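Local coordinates for 462aa long hypothetical selenium-binding protein (Sulfolobus tokodaii, PDB 2ECE), which is of unknown function but adopts a beta-propeller fold and may bind selenium, at residues 33-38 / 401-406; 149-154 / 178-183; 215-220 / 224-229; 205-208 / 212-215. All coordinates share one frame; numbering follows the deposited sequence.

Contact 1. Residues 33-38 / 401-406; sequences LYTGTG and LYSTWD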
loop_
_atom_site.group_PDB
_atom_site.type_symbol
_atom_site.label_atom_id
_atom_site.label_comp_id
_atom_site.label_asym_id
_atom_site.label_seq_id
_atom_site.Cartn_x
_atom_site.Cartn_y
_atom_site.Cartn_z
ATOM N N LEU A 33 6.269 -13.079 -2.262
ATOM C CA LEU A 33 6.047 -14.098 -1.251
ATOM C C LEU A 33 5.646 -15.480 -1.769
ATOM O O LEU A 33 5.049 -15.616 -2.837
ATOM C CB LEU A 33 4.969 -13.617 -0.277
ATOM C CG LEU A 33 3.620 -13.277 -0.936
ATOM C CD1 LEU A 33 2.497 -13.481 0.063
ATOM C CD2 LEU A 33 3.638 -11.839 -1.448
ATOM N N TYR A 34 5.991 -16.498 -0.988
ATOM C CA TYR A 34 5.631 -17.880 -1.284
ATOM C C TYR A 34 4.627 -18.286 -0.205
ATOM O O TYR A 34 4.033 -19.367 -0.255
ATOM C CB TYR A 34 6.864 -18.785 -1.235
ATOM C CG TYR A 34 7.674 -18.773 -2.516
ATOM C CD1 TYR A 34 7.138 -19.272 -3.706
ATOM C CD2 TYR A 34 8.971 -18.262 -2.544
ATOM C CE1 TYR A 34 7.876 -19.259 -4.891
ATOM C CE2 TYR A 34 9.715 -18.246 -3.724
ATOM C CZ TYR A 34 9.162 -18.745 -4.888
ATOM O OH TYR A 34 9.892 -18.741 -6.050
ATOM N N THR A 35 4.445 -17.401 0.773
ATOM C CA THR A 35 3.507 -17.637 1.862
ATOM C C THR A 35 2.110 -17.781 1.263
ATOM O O THR A 35 1.635 -16.891 0.556
ATOM C CB THR A 35 3.503 -16.459 2.866
ATOM O OG1 THR A 35 4.824 -16.250 3.375
ATOM C CG2 THR A 35 2.581 -16.761 4.027
ATOM N N GLY A 36 1.460 -18.911 1.525
ATOM C CA GLY A 36 0.124 -19.132 0.998
ATOM C C GLY A 36 0.083 -19.891 -0.323
ATOM O O GLY A 36 -0.995 -20.241 -0.814
ATOM N N THR A 37 1.252 -20.156 -0.899
ATOM C CA THR A 37 1.323 -20.870 -2.168
ATOM C C THR A 37 1.521 -22.363 -1.969
ATOM O O THR A 37 1.371 -23.145 -2.905
ATOM C CB THR A 37 2.495 -20.385 -3.018
ATOM O OG1 THR A 37 3.719 -20.720 -2.352
ATOM C CG2 THR A 37 2.404 -18.871 -3.240
ATOM N N GLY A 38 1.879 -22.752 -0.752
ATOM C CA GLY A 38 2.107 -24.156 -0.477
ATOM C C GLY A 38 3.546 -24.527 -0.759
ATOM O O GLY A 38 3.954 -25.670 -0.556
ATOM N N LEU A 401 -3.057 -9.933 -2.725
ATOM C CA LEU A 401 -3.607 -9.154 -1.620
ATOM C C LEU A 401 -3.105 -9.682 -0.277
ATOM O O LEU A 401 -2.511 -8.951 0.515
ATOM C CB LEU A 401 -5.145 -9.201 -1.644
ATOM C CG LEU A 401 -5.881 -8.481 -0.502
ATOM C CD1 LEU A 401 -5.581 -6.988 -0.557
ATOM C CD2 LEU A 401 -7.384 -8.726 -0.608
ATOM N N TYR A 402 -3.365 -10.962 -0.029
ATOM C CA TYR A 402 -2.956 -11.616 1.209
ATOM C C TYR A 402 -3.068 -13.139 1.008
ATOM O O TYR A 402 -4.076 -13.638 0.511
ATOM C CB TYR A 402 -3.845 -11.140 2.372
ATOM C CG TYR A 402 -3.396 -11.638 3.732
ATOM C CD1 TYR A 402 -3.798 -12.889 4.207
ATOM C CD2 TYR A 402 -2.522 -10.888 4.521
ATOM C CE1 TYR A 402 -3.335 -13.383 5.434
ATOM C CE2 TYR A 402 -2.055 -11.369 5.744
ATOM C CZ TYR A 402 -2.466 -12.617 6.193
ATOM O OH TYR A 402 -2.006 -13.103 7.398
ATOM N N SER A 403 -2.016 -13.858 1.383
ATOM C CA SER A 403 -1.942 -15.313 1.232
ATOM C C SER A 403 -3.272 -16.067 1.238
ATOM O O SER A 403 -3.667 -16.639 0.229
ATOM C CB SER A 403 -1.024 -15.898 2.310
ATOM O OG SER A 403 -1.521 -15.614 3.606
ATOM N N THR A 404 -3.961 -16.064 2.373
ATOM C CA THR A 404 -5.222 -16.784 2.487
ATOM C C THR A 404 -6.405 -16.157 1.763
ATOM O O THR A 404 -7.330 -16.867 1.368
ATOM C CB THR A 404 -5.585 -17.014 3.963
ATOM O OG1 THR A 404 -5.491 -15.780 4.684
ATOM C CG2 THR A 404 -4.632 -18.032 4.578
ATOM N N TRP A 405 -6.386 -14.839 1.582
ATOM C CA TRP A 405 -7.479 -14.191 0.870
ATOM C C TRP A 405 -7.343 -14.476 -0.628
ATOM O O TRP A 405 -8.349 -14.654 -1.323
ATOM C CB TRP A 405 -7.487 -12.676 1.146
ATOM C CG TRP A 405 -7.896 -12.336 2.559
ATOM C CD1 TRP A 405 -7.482 -12.962 3.704
ATOM C CD2 TRP A 405 -8.805 -11.306 2.972
ATOM N NE1 TRP A 405 -8.082 -12.391 4.800
ATOM C CE2 TRP A 405 -8.898 -11.373 4.381
ATOM C CE3 TRP A 405 -9.552 -10.334 2.289
ATOM C CZ2 TRP A 405 -9.709 -10.502 5.126
ATOM C CZ3 TRP A 405 -10.362 -9.464 3.034
ATOM C CH2 TRP A 405 -10.432 -9.560 4.437
ATOM N N ASP A 406 -6.108 -14.529 -1.124
ATOM C CA ASP A 406 -5.878 -14.826 -2.539
ATOM C C ASP A 406 -6.540 -16.170 -2.833
ATOM O O ASP A 406 -7.273 -16.332 -3.809
ATOM C CB ASP A 406 -4.385 -14.984 -2.856
ATOM C CG ASP A 406 -3.595 -13.690 -2.715
ATOM O OD1 ASP A 406 -4.206 -12.607 -2.600
ATOM O OD2 ASP A 406 -2.348 -13.776 -2.733
#
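S403 CB presses against the backbone of T35 and G36, and this small carbon makes nearly the whole contact. It lies 3.3 Å from T35 O and 3.7 Å from G36 CA, while T35 CG2 comes alongside at 4.1 Å from S403 CB. Within the beta-propeller, the loop after strand 27-33 offers its backbone to the side chain of S403, on the segment of helix 403-409. That loop is a type II beta turn, closed by T37 N bonding to Y34 O at 3.0 Å. G36 holds its third position, where a phi of 94° suits glycine; a beta carbon there would also collide with S403 CB. The polar ends turn elsewhere: S403 OG, placed between its backbone N and carbonyl carbon, is bonded to E72 and R104, and T35 OG1 to D43. In the other segment, D406 OD1 takes L401 N at 2.9 Å with its syn lone pair and Y402 N from above the carboxylate plane. The example illustrates a division of labour: the two segments touch by van der Waals contact, while polar bonds pass through neighbours, R443 pairing with the L33 backbone and gripping S403 O and D406 OD2, and N407 taking G36 O.

Contact 2. Residues 149-154 / 178-183; sequences AIYISA and GKWEID
Y151 lays the edge of its ring against one face of the W180 indole, an offset edge-to-face pair within a single blade of the beta-propeller. The blade is a four-stranded antiparallel sheet in which strand 150-154 is separated from strand 176-179 by strand 165-169. The two rings therefore meet across the intervening strand, whose M168 is touched by both, and the nearest alpha carbons, those of Y151 and W180, stay 8.2 Å apart. The centre of the tyrosine ring lies 5.3 Å from that of the five-membered ring, with the planes at 61°. The touching is done by one corner: Y151 CE2 comes to 3.5 Å from W180 CD1. W180 stands just beyond the end of its strand, and with CG anti to the backbone N (chi1 169°) its indole is carried over to the tyrosine. Y151 has a second aromatic neighbour, W195, met edge-to-face, so the same ring works as a link toward the sheet containing strand 193-196. Its hydroxyl is bonded to D148. A water ties the polar rims of the pair together, lying in the indole plane at the ring edge: it accepts from W180 NE1 at 2.8 Å and donates to Y151 OH at 3.2 Å.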
loop_
_atom_site.group_PDB
_atom_site.type_symbol
_atom_site.label_atom_id
_atom_site.label_comp_id
_atom_site.label_asym_id
_atom_site.label_seq_id
_atom_site.Cartn_x
_atom_site.Cartn_y
_atom_site.Cartn_z
ATOM N N ALA A 149 11.668 9.736 12.898
ATOM C CA ALA A 149 11.863 8.295 13.068
ATOM C C ALA A 149 11.190 7.508 11.950
ATOM O O ALA A 149 10.645 8.088 11.017
ATOM C CB ALA A 149 11.305 7.851 14.426
ATOM N N ILE A 150 11.246 6.184 12.047
ATOM C CA ILE A 150 10.621 5.317 11.059
ATOM C C ILE A 150 9.362 4.790 11.736
ATOM O O ILE A 150 9.426 4.275 12.850
ATOM C CB ILE A 150 11.547 4.141 10.678
ATOM C CG1 ILE A 150 12.831 4.676 10.040
ATOM C CG2 ILE A 150 10.833 3.208 9.713
ATOM C CD1 ILE A 150 13.918 3.628 9.932
ATOM N N TYR A 151 8.221 4.932 11.071
ATOM C CA TYR A 151 6.946 4.501 11.630
ATOM C C TYR A 151 6.403 3.274 10.909
ATOM O O TYR A 151 6.431 3.208 9.681
ATOM C CB TYR A 151 5.912 5.632 11.525
ATOM C CG TYR A 151 6.230 6.878 12.323
ATOM C CD1 TYR A 151 7.380 7.631 12.067
ATOM C CD2 TYR A 151 5.355 7.325 13.315
ATOM C CE1 TYR A 151 7.645 8.802 12.783
ATOM C CE2 TYR A 151 5.608 8.488 14.033
ATOM C CZ TYR A 151 6.752 9.224 13.763
ATOM O OH TYR A 151 6.997 10.382 14.471
ATOM N N ILE A 152 5.884 2.320 11.679
ATOM C CA ILE A 152 5.345 1.089 11.115
ATOM C C ILE A 152 4.036 0.727 11.792
ATOM O O ILE A 152 3.968 0.662 13.013
ATOM C CB ILE A 152 6.329 -0.093 11.308
ATOM C CG1 ILE A 152 7.710 0.285 10.756
ATOM C CG2 ILE A 152 5.791 -1.334 10.609
ATOM C CD1 ILE A 152 8.779 -0.755 11.003
ATOM N N SER A 153 2.994 0.485 11.004
ATOM C CA SER A 153 1.710 0.121 11.583
ATOM C C SER A 153 1.655 -1.385 11.842
ATOM O O SER A 153 2.385 -2.160 11.221
ATOM C CB SER A 153 0.569 0.536 10.653
ATOM O OG SER A 153 0.618 -0.186 9.437
ATOM N N ALA A 154 0.795 -1.790 12.772
ATOM C CA ALA A 154 0.642 -3.200 13.121
ATOM C C ALA A 154 -0.838 -3.517 13.327
ATOM O O ALA A 154 -1.577 -2.724 13.907
ATOM C CB ALA A 154 1.448 -3.519 14.390
ATOM N N GLY A 178 9.183 1.774 20.456
ATOM C CA GLY A 178 7.974 1.396 21.166
ATOM C C GLY A 178 6.735 1.944 20.488
ATOM O O GLY A 178 6.798 2.378 19.337
ATOM N N LYS A 179 5.613 1.922 21.203
ATOM C CA LYS A 179 4.347 2.427 20.684
ATOM C C LYS A 179 4.403 3.923 20.438
ATOM O O LYS A 179 5.012 4.668 21.205
ATOM C CB LYS A 179 3.202 2.157 21.669
ATOM C CG LYS A 179 2.684 0.737 21.721
ATOM C CD LYS A 179 1.352 0.703 22.473
ATOM C CE LYS A 179 0.833 -0.713 22.632
ATOM N NZ LYS A 179 1.820 -1.532 23.388
ATOM N N TRP A 180 3.758 4.365 19.368
ATOM C CA TRP A 180 3.717 5.788 19.058
ATOM C C TRP A 180 2.601 6.476 19.844
ATOM O O TRP A 180 2.739 7.630 20.251
ATOM C CB TRP A 180 3.467 5.999 17.568
ATOM C CG TRP A 180 3.154 7.416 17.216
ATOM C CD1 TRP A 180 4.028 8.465 17.162
ATOM C CD2 TRP A 180 1.864 7.950 16.896
ATOM N NE1 TRP A 180 3.360 9.620 16.822
ATOM C CE2 TRP A 180 2.032 9.331 16.650
ATOM C CE3 TRP A 180 0.581 7.391 16.785
ATOM C CZ2 TRP A 180 0.962 10.169 16.308
ATOM C CZ3 TRP A 180 -0.484 8.226 16.444
ATOM C CH2 TRP A 180 -0.283 9.598 16.206
ATOM N N GLU A 181 1.503 5.756 20.056
ATOM C CA GLU A 181 0.340 6.301 20.755
ATOM C C GLU A 181 0.546 6.615 22.229
ATOM O O GLU A 181 1.055 5.788 22.988
ATOM C CB GLU A 181 -0.858 5.348 20.648
ATOM C CG GLU A 181 -1.299 4.974 19.236
ATOM C CD GLU A 181 -0.438 3.882 18.631
ATOM O OE1 GLU A 181 0.411 3.320 19.360
ATOM O OE2 GLU A 181 -0.613 3.579 17.434
ATOM N N ILE A 182 0.130 7.814 22.626
ATOM C CA ILE A 182 0.199 8.232 24.021
ATOM C C ILE A 182 -1.241 8.187 24.545
ATOM O O ILE A 182 -1.492 7.751 25.668
ATOM C CB ILE A 182 0.780 9.665 24.165
ATOM C CG1 ILE A 182 2.301 9.634 23.968
ATOM C CG2 ILE A 182 0.468 10.230 25.554
ATOM C CD1 ILE A 182 3.034 8.817 25.031
ATOM N N ASP A 183 -2.181 8.615 23.703
ATOM C CA ASP A 183 -3.606 8.627 24.047
ATOM C C ASP A 183 -4.397 8.235 22.800
ATOM O O ASP A 183 -4.658 9.076 21.942
ATOM C CB ASP A 183 -4.034 10.029 24.502
ATOM C CG ASP A 183 -5.505 10.094 24.890
ATOM O OD1 ASP A 183 -6.257 9.145 24.580
ATOM O OD2 ASP A 183 -5.913 11.104 25.500
HETATM O O HOH W 1 5.035 11.837 16.461
#

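Contact 3. Residues 215-220 / 224-229; sequences DGLKLE and DRYGNR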
loop_
_atom_site.group_PDB
_atom_site.type_symbol
_atom_site.label_atom_id
_atom_site.label_comp_id
_atom_site.label_asym_id
_atom_site.label_seq_id
_atom_site.Cartn_x
_atom_site.Cartn_y
_atom_site.Cartn_z
ATOM N N ASP A 215 -6.721 -16.392 8.859
ATOM C CA ASP A 215 -7.244 -17.630 8.280
ATOM C C ASP A 215 -8.215 -17.395 7.126
ATOM O O ASP A 215 -8.884 -18.326 6.676
ATOM C CB ASP A 215 -7.921 -18.501 9.351
ATOM C CG ASP A 215 -6.932 -19.071 10.348
ATOM O OD1 ASP A 215 -5.789 -19.356 9.940
ATOM O OD2 ASP A 215 -7.295 -19.247 11.534
ATOM N N GLY A 216 -8.295 -16.153 6.653
ATOM C CA GLY A 216 -9.181 -15.842 5.546
ATOM C C GLY A 216 -10.365 -14.970 5.912
ATOM O O GLY A 216 -10.592 -14.665 7.084
ATOM N N LEU A 217 -11.125 -14.572 4.898
ATOM C CA LEU A 217 -12.296 -13.728 5.093
ATOM C C LEU A 217 -13.501 -14.598 5.416
ATOM O O LEU A 217 -13.833 -15.514 4.668
ATOM C CB LEU A 217 -12.594 -12.935 3.820
ATOM C CG LEU A 217 -13.371 -11.613 3.885
ATOM C CD1 LEU A 217 -14.207 -11.500 2.622
ATOM C CD2 LEU A 217 -14.257 -11.532 5.116
ATOM N N LYS A 218 -14.141 -14.314 6.541
ATOM C CA LYS A 218 -15.329 -15.045 6.941
ATOM C C LYS A 218 -16.442 -14.016 6.919
ATOM O O LYS A 218 -16.513 -13.146 7.785
ATOM C CB LYS A 218 -15.150 -15.637 8.342
ATOM C CG LYS A 218 -14.256 -16.870 8.361
ATOM C CD LYS A 218 -13.978 -17.360 9.776
ATOM C CE LYS A 218 -13.181 -18.662 9.756
ATOM N NZ LYS A 218 -11.959 -18.559 8.903
ATOM N N LEU A 219 -17.292 -14.107 5.903
ATOM C CA LEU A 219 -18.406 -13.181 5.731
ATOM C C LEU A 219 -19.205 -12.891 6.999
ATOM O O LEU A 219 -19.757 -11.803 7.145
ATOM C CB LEU A 219 -19.338 -13.696 4.626
ATOM C CG LEU A 219 -19.060 -13.196 3.202
ATOM C CD1 LEU A 219 -17.574 -12.942 3.002
ATOM C CD2 LEU A 219 -19.580 -14.216 2.198
ATOM N N GLU A 220 -19.265 -13.849 7.918
ATOM C CA GLU A 220 -20.010 -13.630 9.152
ATOM C C GLU A 220 -19.266 -12.677 10.087
ATOM O O GLU A 220 -19.855 -12.136 11.024
ATOM C CB GLU A 220 -20.261 -14.954 9.875
ATOM C CG GLU A 220 -18.993 -15.702 10.248
ATOM C CD GLU A 220 -18.591 -16.731 9.204
ATOM O OE1 GLU A 220 -18.778 -16.462 7.996
ATOM O OE2 GLU A 220 -18.078 -17.805 9.593
ATOM N N ASP A 224 -19.297 -7.314 12.701
ATOM C CA ASP A 224 -18.717 -6.965 13.992
ATOM C C ASP A 224 -17.197 -6.981 14.120
ATOM O O ASP A 224 -16.670 -6.469 15.101
ATOM C CB ASP A 224 -19.289 -7.869 15.090
ATOM C CG ASP A 224 -20.796 -7.954 15.049
ATOM O OD1 ASP A 224 -21.446 -6.895 14.908
ATOM O OD2 ASP A 224 -21.328 -9.081 15.162
ATOM N N ARG A 225 -16.485 -7.545 13.152
ATOM C CA ARG A 225 -15.033 -7.613 13.284
ATOM C C ARG A 225 -14.185 -6.756 12.347
ATOM O O ARG A 225 -12.966 -6.700 12.501
ATOM C CB ARG A 225 -14.583 -9.072 13.202
ATOM C CG ARG A 225 -15.389 -9.973 14.123
ATOM C CD ARG A 225 -14.771 -11.347 14.291
ATOM N NE ARG A 225 -15.680 -12.236 15.009
ATOM C CZ ARG A 225 -15.322 -13.395 15.550
ATOM N NH1 ARG A 225 -14.066 -13.813 15.457
ATOM N NH2 ARG A 225 -16.224 -14.137 16.182
ATOM N N TYR A 226 -14.812 -6.090 11.382
ATOM C CA TYR A 226 -14.062 -5.239 10.465
ATOM C C TYR A 226 -14.423 -3.779 10.717
ATOM O O TYR A 226 -15.548 -3.468 11.108
ATOM C CB TYR A 226 -14.348 -5.656 9.019
ATOM C CG TYR A 226 -13.631 -6.934 8.623
ATOM C CD1 TYR A 226 -12.390 -6.891 7.986
ATOM C CD2 TYR A 226 -14.170 -8.186 8.930
ATOM C CE1 TYR A 226 -11.696 -8.058 7.666
ATOM C CE2 TYR A 226 -13.485 -9.362 8.614
ATOM C CZ TYR A 226 -12.246 -9.289 7.983
ATOM O OH TYR A 226 -11.558 -10.441 7.681
ATOM N N GLY A 227 -13.470 -2.877 10.504
ATOM C CA GLY A 227 -13.735 -1.476 10.774
ATOM C C GLY A 227 -14.142 -0.610 9.599
ATOM O O GLY A 227 -14.091 -1.039 8.447
ATOM N N ASN A 228 -14.550 0.618 9.902
ATOM C CA ASN A 228 -14.956 1.561 8.871
ATOM C C ASN A 228 -14.727 3.005 9.295
ATOM O O ASN A 228 -15.416 3.911 8.825
ATOM C CB ASN A 228 -16.432 1.351 8.504
ATOM C CG ASN A 228 -17.370 1.566 9.677
ATOM O OD1 ASN A 228 -18.592 1.536 9.510
ATOM N ND2 ASN A 228 -16.811 1.778 10.864
ATOM N N ARG A 229 -13.744 3.220 10.169
ATOM C CA ARG A 229 -13.437 4.557 10.662
ATOM C C ARG A 229 -12.042 5.042 10.276
ATOM O O ARG A 229 -11.125 4.241 10.086
ATOM C CB ARG A 229 -13.521 4.585 12.191
ATOM C CG ARG A 229 -14.743 3.915 12.783
ATOM C CD ARG A 229 -14.463 3.496 14.226
ATOM N NE ARG A 229 -14.443 4.614 15.160
ATOM C CZ ARG A 229 -13.932 4.550 16.386
ATOM N NH1 ARG A 229 -13.389 3.420 16.825
ATOM N NH2 ARG A 229 -13.973 5.610 17.178
HETATM O O HOH W 2 -12.508 -12.891 8.629
HETATM O O HOH W 3 -20.010 -10.052 12.427
#
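G216 and L217 face the phenol end of Y226, in the long excursion that joins strands 201-204 and 229-234 of a propeller blade and carries helices 210-213 and 222-225. G216 comes first; its phi of 111° is a glycine conformation, and its carbonyl O receives a hydrogen bond at 3.0 Å from a water that also meets Y226. L217 follows with the direct apolar touch. Its CD2 methyl comes obliquely to the tyrosine, 3.9 Å from Y226 OH and 4.2 Å from Y226 CZ. Both side chains also pack on W405 of helix 403-409, and L217 N is bonded to Q408, so that helix backs the contact. K218 contributes its backbone N, which donates to the same water at 3.0 Å. At E220 a second water takes over, linking E220 O, ahead of the short helix, to D224 N within it. Y226, the residue that leaves the helix, has CG anti to its carbonyl carbon (chi1 -76°), which sends the ring back toward the loop it has just followed. The hydroxyl of the buried Y226 is thereby tied to two backbone groups by the first water, which sits at the ring edge, in its plane, 2.8 Å from Y226 OH.

Contact 4. Residues 205-208 / 212-215; sequences SEWA and TIED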
loop_
_atom_site.group_PDB
_atom_site.type_symbol
_atom_site.label_atom_id
_atom_site.label_comp_id
_atom_site.label_asym_id
_atom_site.label_seq_id
_atom_site.Cartn_x
_atom_site.Cartn_y
_atom_site.Cartn_z
ATOM N N SER A 205 -6.195 4.121 9.642
ATOM C CA SER A 205 -7.403 3.414 9.203
ATOM C C SER A 205 -7.727 2.133 9.980
ATOM O O SER A 205 -7.189 1.902 11.063
ATOM C CB SER A 205 -7.296 3.105 7.704
ATOM O OG SER A 205 -6.130 2.355 7.422
ATOM N N GLU A 206 -8.609 1.301 9.427
ATOM C CA GLU A 206 -9.013 0.076 10.121
ATOM C C GLU A 206 -9.380 -1.095 9.208
ATOM O O GLU A 206 -10.217 -0.964 8.310
ATOM C CB GLU A 206 -10.236 0.332 11.013
ATOM C CG GLU A 206 -10.187 1.527 11.961
ATOM C CD GLU A 206 -11.491 1.659 12.752
ATOM O OE1 GLU A 206 -12.537 1.232 12.223
ATOM O OE2 GLU A 206 -11.481 2.192 13.884
ATOM N N TRP A 207 -8.759 -2.244 9.457
ATOM C CA TRP A 207 -9.070 -3.448 8.701
ATOM C C TRP A 207 -9.714 -4.385 9.724
ATOM O O TRP A 207 -10.922 -4.331 9.928
ATOM C CB TRP A 207 -7.803 -4.065 8.108
ATOM C CG TRP A 207 -8.062 -5.191 7.137
ATOM C CD1 TRP A 207 -9.190 -5.389 6.385
ATOM C CD2 TRP A 207 -7.135 -6.212 6.742
ATOM N NE1 TRP A 207 -9.017 -6.464 5.542
ATOM C CE2 TRP A 207 -7.766 -6.987 5.738
ATOM C CE3 TRP A 207 -5.831 -6.544 7.130
ATOM C CZ2 TRP A 207 -7.137 -8.073 5.124
ATOM C CZ3 TRP A 207 -5.203 -7.627 6.517
ATOM C CH2 TRP A 207 -5.857 -8.377 5.524
ATOM N N ALA A 208 -8.901 -5.207 10.383
ATOM C CA ALA A 208 -9.375 -6.139 11.406
ATOM C C ALA A 208 -8.131 -6.664 12.111
ATOM O O ALA A 208 -7.031 -6.486 11.600
ATOM C CB ALA A 208 -10.147 -7.289 10.763
ATOM N N THR A 212 -8.573 -12.266 13.185
ATOM C CA THR A 212 -9.755 -12.207 12.330
ATOM C C THR A 212 -9.412 -12.481 10.863
ATOM O O THR A 212 -10.112 -13.235 10.180
ATOM C CB THR A 212 -10.442 -10.820 12.386
ATOM O OG1 THR A 212 -11.001 -10.600 13.688
ATOM C CG2 THR A 212 -11.546 -10.733 11.332
ATOM N N ILE A 213 -8.318 -11.880 10.391
ATOM C CA ILE A 213 -7.919 -11.994 8.990
ATOM C C ILE A 213 -6.974 -13.114 8.552
ATOM O O ILE A 213 -7.100 -13.607 7.435
ATOM C CB ILE A 213 -7.307 -10.654 8.492
ATOM C CG1 ILE A 213 -5.928 -10.428 9.120
ATOM C CG2 ILE A 213 -8.226 -9.492 8.854
ATOM C CD1 ILE A 213 -4.778 -10.895 8.245
ATOM N N GLU A 214 -6.049 -13.533 9.408
ATOM C CA GLU A 214 -5.083 -14.551 8.996
ATOM C C GLU A 214 -5.606 -15.852 8.371
ATOM O O GLU A 214 -4.994 -16.358 7.432
ATOM C CB GLU A 214 -4.128 -14.865 10.149
ATOM C CG GLU A 214 -3.331 -13.640 10.591
ATOM C CD GLU A 214 -2.194 -13.968 11.538
ATOM O OE1 GLU A 214 -2.367 -14.852 12.404
ATOM O OE2 GLU A 214 -1.130 -13.326 11.427
ATOM N N ASP A 215 -6.721 -16.392 8.859
ATOM C CA ASP A 215 -7.244 -17.630 8.280
ATOM C C ASP A 215 -8.215 -17.395 7.126
ATOM O O ASP A 215 -8.884 -18.326 6.676
ATOM C CB ASP A 215 -7.921 -18.501 9.351
ATOM C CG ASP A 215 -6.932 -19.071 10.348
ATOM O OD1 ASP A 215 -5.789 -19.356 9.940
ATOM O OD2 ASP A 215 -7.295 -19.247 11.534
#
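I213 stands over one face of the W207 indole, its CG2 methyl almost exactly above the six-membered ring: the methyl lies 3.9 Å from the ring centroid and only 5° off the normal, a clear CH-pi contact. The two side chains run roughly perpendicular to each other. The other branch of I213 reaches past the rim of the same ring, with I213 CD1 3.7 Å from W207 CZ3. This two-branched grip probably comes at some conformational cost. I213 holds CG1 in the crowded position between backbone N and carbonyl carbon (chi1 71°), and the end of the chain is twisted to a chi2 of 95°, well off a staggered setting. W207 extends its indole with CG anti to the backbone N, bringing the ring beneath the isoleucine. Both residues belong to the beta-propeller's connection after strand 201-204, where the chain turns into helix 210-213 and folds that helix back on the loop before it. The indole is a meeting place of aromatic rings as well, since Y191, Y226 and W405 all touch it. An alanine at W207 would remove the platform under I213, and is likely to open a gap there and leave the isoleucine able to turn. A208 CB presses on the CG2 methyl of I213 at 3.5 Å, tighter than usual for two carbons. T212, whose CG2 is likewise anti to the backbone N, brings that methyl to 3.8 Å from A208 CB, while I213 O accepts a hydrogen bond from W405 NE1.

Overall arrangement
From the N terminus, the chain opens contact 1 at 33-38, just after strand 27-33, and closes it at 401-406, with 362 residues between them. The other three contacts all lie within that span and none cross. Contact 2 comes first, closing a short loop inside one blade and standing apart from the rest. Contacts 4 and 3 follow in series, sharing D215, where the first ends and the second begins; both fold the long connection of the next blade on itself, and a backbone hydrogen bond from G227 N to W207 O joins them. The late helix 403-409 then packs against this connection through T404 and W405, before strand 443-449 pairs with strand 27-33 and closes the propeller ring.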